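Local coordinates for protein 3-dehydroshikimate dehydratase (Bacillus anthracis, PDB 3DX5) that converts 3-dehydroshikimate to 3,4-dihydroxybenzoate with the help of manganese, a step in making the siderophore petrobactin, at residues 141-146 / 174-179; 170-175 / 196-201. All blocks are in the same frame, centred on the assembly; numbering follows the deposited sequence.

In the fold
Contacts 1 and 2 sit side by side at the C-terminal mouth of a TIM barrel, their centres about 8 Å apart, and both touch the manganese and the bound product, 3,4-dihydroxybenzoate. Strands 138-142, 167-172 and 194-202 are consecutive parallel neighbours; contact 1 joins the end of the first to helix 173-178, contact 2 pairs the other two. L174 and H175 belong to both. Two probable hydrogen bonds tie them, backbone L141 O to N170 N (2.9 Å) and side-chain T143 OG1 to D172 N (3.0 Å). Contact 1 gives the metal E142, contact 2 D172 and H198, and E253 completes the protein ligands. R102, Y70 and Y217 also hold the product.

Contact 1: 141-146 / 174-179; sequences LETHPN and LHIWES. With MN (manganese (II) ion), chain B; DHB (3,4-dihydroxybenzoic acid), chain D.
H144 and H175 bring their imidazoles side by side, pointing the same way, with CD2 of H144 3.4 Å from CD2 of H175 and the ring planes turned 61° apart. It is an oblique pair, and no hydrogen bond links the two segments. P145 lays its CD over one face of the H175 ring, 3.3 Å from ND1, while its CG leans on E178 OE1. T143 OG1 touches CG1 of I176 at 3.9 Å; the hydroxyl itself is engaged with the backbone N of D172.

The polar bonds run within the helix and to the ligands. H175 ND1 donates to E178 OE1 at 2.8 Å, almost in the ring plane and at 166°, which fixes the ring's rotation and turns H175 NE2 to DHB O4, to which it is hydrogen-bonded at 2.8 Å. E142, with CG anti to its backbone N (chi1 -176°), extends to bind manganese through OE2 at 2.1 Å, and its OE1 is salt-bridged to R102. H144 NE2 stands 2.9 Å from DHB O3, the oxygen that also ligates the metal. H144 is the inferred proton acceptor, so this contact sets the probable base beside a substrate-binding histidine oriented by a second-shell glutamate.

Contact 2: 170-175 / 196-201; sequences NLDFLH and HYHFKN. With MN (manganese (II) ion), chain B; DHB (3,4-dihydroxybenzoic acid), chain D.
Strands 170-172 and 196-199 run parallel, their axes at 20° to each other and 4.5 Å apart at closest approach, with L171 taking H196 O through its N and giving its O to H198 N. D172 and H198, paired in this ladder, both point into the barrel, where D172 OD2 and H198 ND1 bind manganese, the latter at 2.3 Å. Carboxylate and imidazole planes are 72° apart, OD2 lying at the ring's edge. N170 puts its ND2 over the centre of the H198 ring, 3.1 Å above the plane, with amide and ring nearly perpendicular; H198 NE2 is bonded to E33.

K200 reaches in across D172, its chain extended and then bent at the last torsion (chi4 -64°), bringing NZ into a salt bridge with D172 OD1 (3.1 Å, the hydrogen bond weak) and a hydrogen bond to DHB O3 (2.8 Å); E253 also bonds NZ. A water donates to D172 OD1 and H198 O and accepts from L174 N and K200 N, bridging the helix start to the second strand.

Outside the barrel, helix residue F173 meets Y197 with planes near parallel but slid apart (CE2 to CD1 3.6 Å) and F199 rim to rim (CE2 to CE1 3.7 Å), an aromatic cluster backed by helices 183-190 and 236-243. Manganese and K200 NZ converge on DHB O3, which would probably stabilise negative charge on that oxygen.

Contact 1: 141-146 / 174-179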
loop_
_atom_site.group_PDB
_atom_site.type_symbol
_atom_site.label_atom_id
_atom_site.label_comp_id
_atom_site.label_asym_id
_atom_site.label_seq_id
_atom_site.Cartn_x
_atom_site.Cartn_y
_atom_site.Cartn_z
ATOM N N LEU A 141 -6.951 -9.941 -18.496
ATOM C CA LEU A 141 -6.408 -10.754 -17.425
ATOM C C LEU A 141 -4.912 -10.645 -17.484
ATOM O O LEU A 141 -4.308 -10.741 -18.562
ATOM C CB LEU A 141 -6.822 -12.239 -17.580
ATOM C CG LEU A 141 -8.336 -12.505 -17.653
ATOM C CD1 LEU A 141 -8.588 -14.024 -17.879
ATOM C CD2 LEU A 141 -9.079 -11.990 -16.424
ATOM N N GLU A 142 -4.306 -10.443 -16.332
ATOM C CA GLU A 142 -2.850 -10.347 -16.249
ATOM C C GLU A 142 -2.254 -11.763 -16.039
ATOM O O GLU A 142 -2.789 -12.542 -15.276
ATOM C CB GLU A 142 -2.468 -9.382 -15.111
ATOM C CG GLU A 142 -0.973 -9.153 -15.014
ATOM C CD GLU A 142 -0.651 -7.885 -14.278
ATOM O OE1 GLU A 142 -1.390 -6.886 -14.410
ATOM O OE2 GLU A 142 0.360 -7.894 -13.575
ATOM N N THR A 143 -1.194 -12.110 -16.756
ATOM C CA THR A 143 -0.511 -13.382 -16.549
ATOM C C THR A 143 0.286 -13.299 -15.213
ATOM O O THR A 143 1.191 -12.461 -15.065
ATOM C CB THR A 143 0.421 -13.702 -17.724
ATOM O OG1 THR A 143 1.260 -12.578 -17.945
ATOM C CG2 THR A 143 -0.387 -13.978 -19.064
ATOM N N HIS A 144 -0.085 -14.156 -14.264
ATOM C CA HIS A 144 0.387 -14.106 -12.882
ATOM C C HIS A 144 0.470 -15.474 -12.215
ATOM O O HIS A 144 -0.433 -16.290 -12.412
ATOM C CB HIS A 144 -0.592 -13.292 -12.037
ATOM C CG HIS A 144 0.026 -12.074 -11.472
ATOM N ND1 HIS A 144 0.069 -11.817 -10.120
ATOM C CD2 HIS A 144 0.720 -11.076 -12.077
ATOM C CE1 HIS A 144 0.689 -10.666 -9.924
ATOM N NE2 HIS A 144 1.099 -10.202 -11.098
ATOM N N PRO A 145 1.554 -15.716 -11.423
ATOM C CA PRO A 145 1.621 -16.937 -10.618
ATOM C C PRO A 145 0.462 -16.939 -9.590
ATOM O O PRO A 145 -0.102 -15.876 -9.256
ATOM C CB PRO A 145 2.989 -16.846 -9.923
ATOM C CG PRO A 145 3.257 -15.332 -9.868
ATOM C CD PRO A 145 2.685 -14.801 -11.142
ATOM N N ASN A 146 0.072 -18.128 -9.147
ATOM C CA ASN A 146 -1.014 -18.230 -8.146
ATOM C C ASN A 146 -2.357 -17.703 -8.642
ATOM O O ASN A 146 -3.155 -17.185 -7.868
ATOM C CB ASN A 146 -0.565 -17.600 -6.788
ATOM C CG ASN A 146 0.754 -18.217 -6.293
ATOM O OD1 ASN A 146 1.771 -17.530 -6.115
ATOM N ND2 ASN A 146 0.763 -19.526 -6.178
ATOM N N LEU A 174 7.882 -10.999 -17.167
ATOM C CA LEU A 174 8.530 -11.578 -15.995
ATOM C C LEU A 174 7.773 -12.825 -15.487
ATOM O O LEU A 174 8.368 -13.881 -15.275
ATOM C CB LEU A 174 8.637 -10.525 -14.858
ATOM C CG LEU A 174 9.411 -10.906 -13.568
ATOM C CD1 LEU A 174 8.548 -11.851 -12.684
ATOM C CD2 LEU A 174 10.761 -11.504 -13.912
ATOM N N HIS A 175 6.465 -12.696 -15.272
ATOM C CA HIS A 175 5.705 -13.806 -14.751
ATOM C C HIS A 175 5.585 -14.950 -15.720
ATOM O O HIS A 175 5.509 -16.101 -15.309
ATOM C CB HIS A 175 4.338 -13.351 -14.231
ATOM C CG HIS A 175 4.462 -12.461 -13.033
ATOM N ND1 HIS A 175 5.200 -12.827 -11.923
ATOM C CD2 HIS A 175 4.017 -11.205 -12.796
ATOM C CE1 HIS A 175 5.165 -11.846 -11.035
ATOM N NE2 HIS A 175 4.454 -10.850 -11.538
ATOM N N ILE A 176 5.567 -14.631 -17.000
ATOM C CA ILE A 176 5.534 -15.642 -18.030
ATOM C C ILE A 176 6.843 -16.451 -17.978
ATOM O O ILE A 176 6.815 -17.682 -17.954
ATOM C CB ILE A 176 5.269 -14.949 -19.413
ATOM C CG1 ILE A 176 3.782 -15.022 -19.712
ATOM C CG2 ILE A 176 6.097 -15.548 -20.535
ATOM C CD1 ILE A 176 3.221 -16.458 -19.817
ATOM N N TRP A 177 7.969 -15.750 -17.901
ATOM C CA TRP A 177 9.285 -16.372 -17.776
ATOM C C TRP A 177 9.382 -17.262 -16.511
ATOM O O TRP A 177 9.882 -18.387 -16.552
ATOM C CB TRP A 177 10.342 -15.277 -17.748
ATOM C CG TRP A 177 11.704 -15.833 -17.569
ATOM C CD1 TRP A 177 12.527 -16.314 -18.555
ATOM C CD2 TRP A 177 12.412 -15.981 -16.341
ATOM N NE1 TRP A 177 13.707 -16.757 -18.006
ATOM C CE2 TRP A 177 13.667 -16.561 -16.651
ATOM C CE3 TRP A 177 12.121 -15.665 -15.007
ATOM C CZ2 TRP A 177 14.625 -16.837 -15.673
ATOM C CZ3 TRP A 177 13.077 -15.950 -14.031
ATOM C CH2 TRP A 177 14.305 -16.530 -14.373
ATOM N N GLU A 178 8.877 -16.745 -15.401
ATOM C CA GLU A 178 8.803 -17.456 -14.132
ATOM C C GLU A 178 8.085 -18.780 -14.294
ATOM O O GLU A 178 8.486 -19.738 -13.687
ATOM C CB GLU A 178 8.084 -16.569 -13.094
ATOM C CG GLU A 178 7.671 -17.249 -11.784
ATOM C CD GLU A 178 7.131 -16.225 -10.760
ATOM O OE1 GLU A 178 6.472 -15.242 -11.150
ATOM O OE2 GLU A 178 7.413 -16.383 -9.567
ATOM N N SER A 179 7.046 -18.836 -15.125
ATOM C CA SER A 179 6.291 -20.080 -15.305
ATOM C C SER A 179 7.081 -21.107 -16.096
ATOM O O SER A 179 6.658 -22.224 -16.205
ATOM C CB SER A 179 4.948 -19.837 -16.011
ATOM O OG SER A 179 5.145 -19.644 -17.414
HETATM MN MN MN B . 2.224 -6.978 -13.497
HETATM C C1 DHB D . 0.622 -6.531 -8.929
HETATM C C2 DHB D . 1.106 -6.774 -10.212
HETATM C C3 DHB D . 2.226 -7.587 -10.404
HETATM O O3 DHB D . 2.758 -7.876 -11.634
HETATM C C4 DHB D . 2.854 -8.199 -9.230
HETATM O O4 DHB D . 3.929 -8.986 -9.457
HETATM C C5 DHB D . 2.344 -7.974 -7.955
HETATM C C6 DHB D . 1.226 -7.130 -7.820
HETATM C C DHB D . -0.584 -5.624 -8.757
HETATM O O1 DHB D . -1.107 -5.387 -7.663
HETATM O O2 DHB D . -1.107 -5.024 -9.824
#

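Contact 2: 170-175 / 196-201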
loop_
_atom_site.group_PDB
_atom_site.type_symbol
_atom_site.label_atom_id
_atom_site.label_comp_id
_atom_site.label_asym_id
_atom_site.label_seq_id
_atom_site.Cartn_x
_atom_site.Cartn_y
_atom_site.Cartn_z
ATOM N N ASN A 170 -3.269 -8.888 -20.477
ATOM C CA ASN A 170 -2.142 -8.042 -20.137
ATOM C C ASN A 170 -0.941 -8.971 -19.942
ATOM O O ASN A 170 -0.879 -9.722 -18.936
ATOM C CB ASN A 170 -2.381 -7.255 -18.830
ATOM C CG ASN A 170 -1.206 -6.332 -18.510
ATOM O OD1 ASN A 170 -0.516 -5.879 -19.415
ATOM N ND2 ASN A 170 -0.933 -6.126 -17.244
ATOM N N LEU A 171 0.011 -8.930 -20.884
ATOM C CA LEU A 171 1.117 -9.910 -20.884
ATOM C C LEU A 171 2.261 -9.390 -19.997
ATOM O O LEU A 171 2.925 -8.407 -20.335
ATOM C CB LEU A 171 1.606 -10.182 -22.309
ATOM C CG LEU A 171 2.696 -11.251 -22.451
ATOM C CD1 LEU A 171 2.386 -12.494 -21.674
ATOM C CD2 LEU A 171 2.835 -11.604 -23.915
ATOM N N ASP A 172 2.482 -10.053 -18.861
ATOM C CA ASP A 172 3.530 -9.635 -17.907
ATOM C C ASP A 172 4.675 -10.639 -18.119
ATOM O O ASP A 172 4.623 -11.780 -17.656
ATOM C CB ASP A 172 2.939 -9.653 -16.490
ATOM C CG ASP A 172 3.897 -9.123 -15.422
ATOM O OD1 ASP A 172 5.115 -9.397 -15.471
ATOM O OD2 ASP A 172 3.403 -8.454 -14.497
ATOM N N PHE A 173 5.683 -10.220 -18.889
ATOM C CA PHE A 173 6.754 -11.106 -19.325
ATOM C C PHE A 173 7.574 -11.749 -18.210
ATOM O O PHE A 173 7.938 -12.924 -18.324
ATOM C CB PHE A 173 7.686 -10.369 -20.301
ATOM C CG PHE A 173 7.077 -10.165 -21.653
ATOM C CD1 PHE A 173 6.975 -11.231 -22.552
ATOM C CD2 PHE A 173 6.560 -8.917 -22.009
ATOM C CE1 PHE A 173 6.410 -11.039 -23.820
ATOM C CE2 PHE A 173 6.006 -8.720 -23.263
ATOM C CZ PHE A 173 5.927 -9.768 -24.172
ATOM N N LEU A 174 7.882 -10.999 -17.167
ATOM C CA LEU A 174 8.530 -11.578 -15.995
ATOM C C LEU A 174 7.773 -12.825 -15.487
ATOM O O LEU A 174 8.368 -13.881 -15.275
ATOM C CB LEU A 174 8.637 -10.525 -14.858
ATOM C CG LEU A 174 9.411 -10.906 -13.568
ATOM C CD1 LEU A 174 8.548 -11.851 -12.684
ATOM C CD2 LEU A 174 10.761 -11.504 -13.912
ATOM N N HIS A 175 6.465 -12.696 -15.272
ATOM C CA HIS A 175 5.705 -13.806 -14.751
ATOM C C HIS A 175 5.585 -14.950 -15.720
ATOM O O HIS A 175 5.509 -16.101 -15.309
ATOM C CB HIS A 175 4.338 -13.351 -14.231
ATOM C CG HIS A 175 4.462 -12.461 -13.033
ATOM N ND1 HIS A 175 5.200 -12.827 -11.923
ATOM C CD2 HIS A 175 4.017 -11.205 -12.796
ATOM C CE1 HIS A 175 5.165 -11.846 -11.035
ATOM N NE2 HIS A 175 4.454 -10.850 -11.538
ATOM N N HIS A 196 -2.046 -5.134 -23.887
ATOM C CA HIS A 196 -1.162 -4.355 -22.998
ATOM C C HIS A 196 -0.019 -5.242 -22.524
ATOM O O HIS A 196 -0.149 -6.486 -22.490
ATOM C CB HIS A 196 -1.961 -3.818 -21.774
ATOM C CG HIS A 196 -1.498 -2.483 -21.240
ATOM N ND1 HIS A 196 -0.333 -2.321 -20.515
ATOM C CD2 HIS A 196 -2.094 -1.269 -21.251
ATOM C CE1 HIS A 196 -0.217 -1.060 -20.131
ATOM N NE2 HIS A 196 -1.279 -0.402 -20.564
ATOM N N TYR A 197 1.109 -4.630 -22.180
ATOM C CA TYR A 197 2.217 -5.388 -21.543
ATOM C C TYR A 197 2.612 -4.772 -20.202
ATOM O O TYR A 197 2.400 -3.592 -19.977
ATOM C CB TYR A 197 3.496 -5.406 -22.394
ATOM C CG TYR A 197 3.255 -5.678 -23.851
ATOM C CD1 TYR A 197 3.088 -6.982 -24.314
ATOM C CD2 TYR A 197 3.194 -4.614 -24.784
ATOM C CE1 TYR A 197 2.855 -7.241 -25.661
ATOM C CE2 TYR A 197 2.988 -4.862 -26.131
ATOM C CZ TYR A 197 2.807 -6.185 -26.553
ATOM O OH TYR A 197 2.596 -6.457 -27.893
ATOM N N HIS A 198 3.231 -5.589 -19.356
ATOM C CA HIS A 198 3.999 -5.155 -18.183
ATOM C C HIS A 198 5.424 -5.603 -18.391
ATOM O O HIS A 198 5.656 -6.774 -18.720
ATOM C CB HIS A 198 3.448 -5.817 -16.899
ATOM C CG HIS A 198 2.282 -5.091 -16.306
ATOM N ND1 HIS A 198 1.683 -5.473 -15.116
ATOM C CD2 HIS A 198 1.611 -3.994 -16.736
ATOM C CE1 HIS A 198 0.702 -4.631 -14.838
ATOM N NE2 HIS A 198 0.636 -3.726 -15.807
ATOM N N PHE A 199 6.372 -4.697 -18.174
ATOM C CA PHE A 199 7.790 -4.989 -18.285
ATOM C C PHE A 199 8.426 -4.805 -16.900
ATOM O O PHE A 199 8.452 -3.688 -16.371
ATOM C CB PHE A 199 8.484 -3.964 -19.210
ATOM C CG PHE A 199 8.276 -4.178 -20.714
ATOM C CD1 PHE A 199 7.396 -5.135 -21.212
ATOM C CD2 PHE A 199 8.923 -3.345 -21.620
ATOM C CE1 PHE A 199 7.210 -5.294 -22.596
ATOM C CE2 PHE A 199 8.755 -3.491 -23.003
ATOM C CZ PHE A 199 7.894 -4.475 -23.495
ATOM N N LYS A 200 8.963 -5.868 -16.310
ATOM C CA LYS A 200 9.804 -5.697 -15.118
ATOM C C LYS A 200 10.820 -6.833 -15.147
ATOM O O LYS A 200 10.660 -7.786 -15.919
ATOM C CB LYS A 200 8.970 -5.645 -13.801
ATOM C CG LYS A 200 8.073 -6.899 -13.514
ATOM C CD LYS A 200 7.394 -6.751 -12.130
ATOM C CE LYS A 200 6.537 -7.981 -11.756
ATOM N NZ LYS A 200 5.369 -8.174 -12.688
ATOM N N ASN A 201 11.856 -6.764 -14.319
ATOM C CA ASN A 201 12.909 -7.784 -14.375
ATOM C C ASN A 201 13.400 -8.109 -12.980
ATOM O O ASN A 201 13.120 -7.370 -12.026
ATOM C CB ASN A 201 14.085 -7.320 -15.260
ATOM C CG ASN A 201 14.742 -8.484 -16.006
ATOM O OD1 ASN A 201 14.555 -9.659 -15.636
ATOM N ND2 ASN A 201 15.500 -8.171 -17.065
HETATM MN MN MN B . 2.224 -6.978 -13.497
HETATM C C1 DHB D . 0.622 -6.531 -8.929
HETATM C C2 DHB D . 1.106 -6.774 -10.212
HETATM C C3 DHB D . 2.226 -7.587 -10.404
HETATM O O3 DHB D . 2.758 -7.876 -11.634
HETATM C C4 DHB D . 2.854 -8.199 -9.230
HETATM O O4 DHB D . 3.929 -8.986 -9.457
HETATM C C5 DHB D . 2.344 -7.974 -7.955
HETATM C C6 DHB D . 1.226 -7.130 -7.820
HETATM C C DHB D . -0.584 -5.624 -8.757
HETATM O O1 DHB D . -1.107 -5.387 -7.663
HETATM O O2 DHB D . -1.107 -5.024 -9.824
HETATM O O HOH W 1 7.112 -8.189 -16.749
#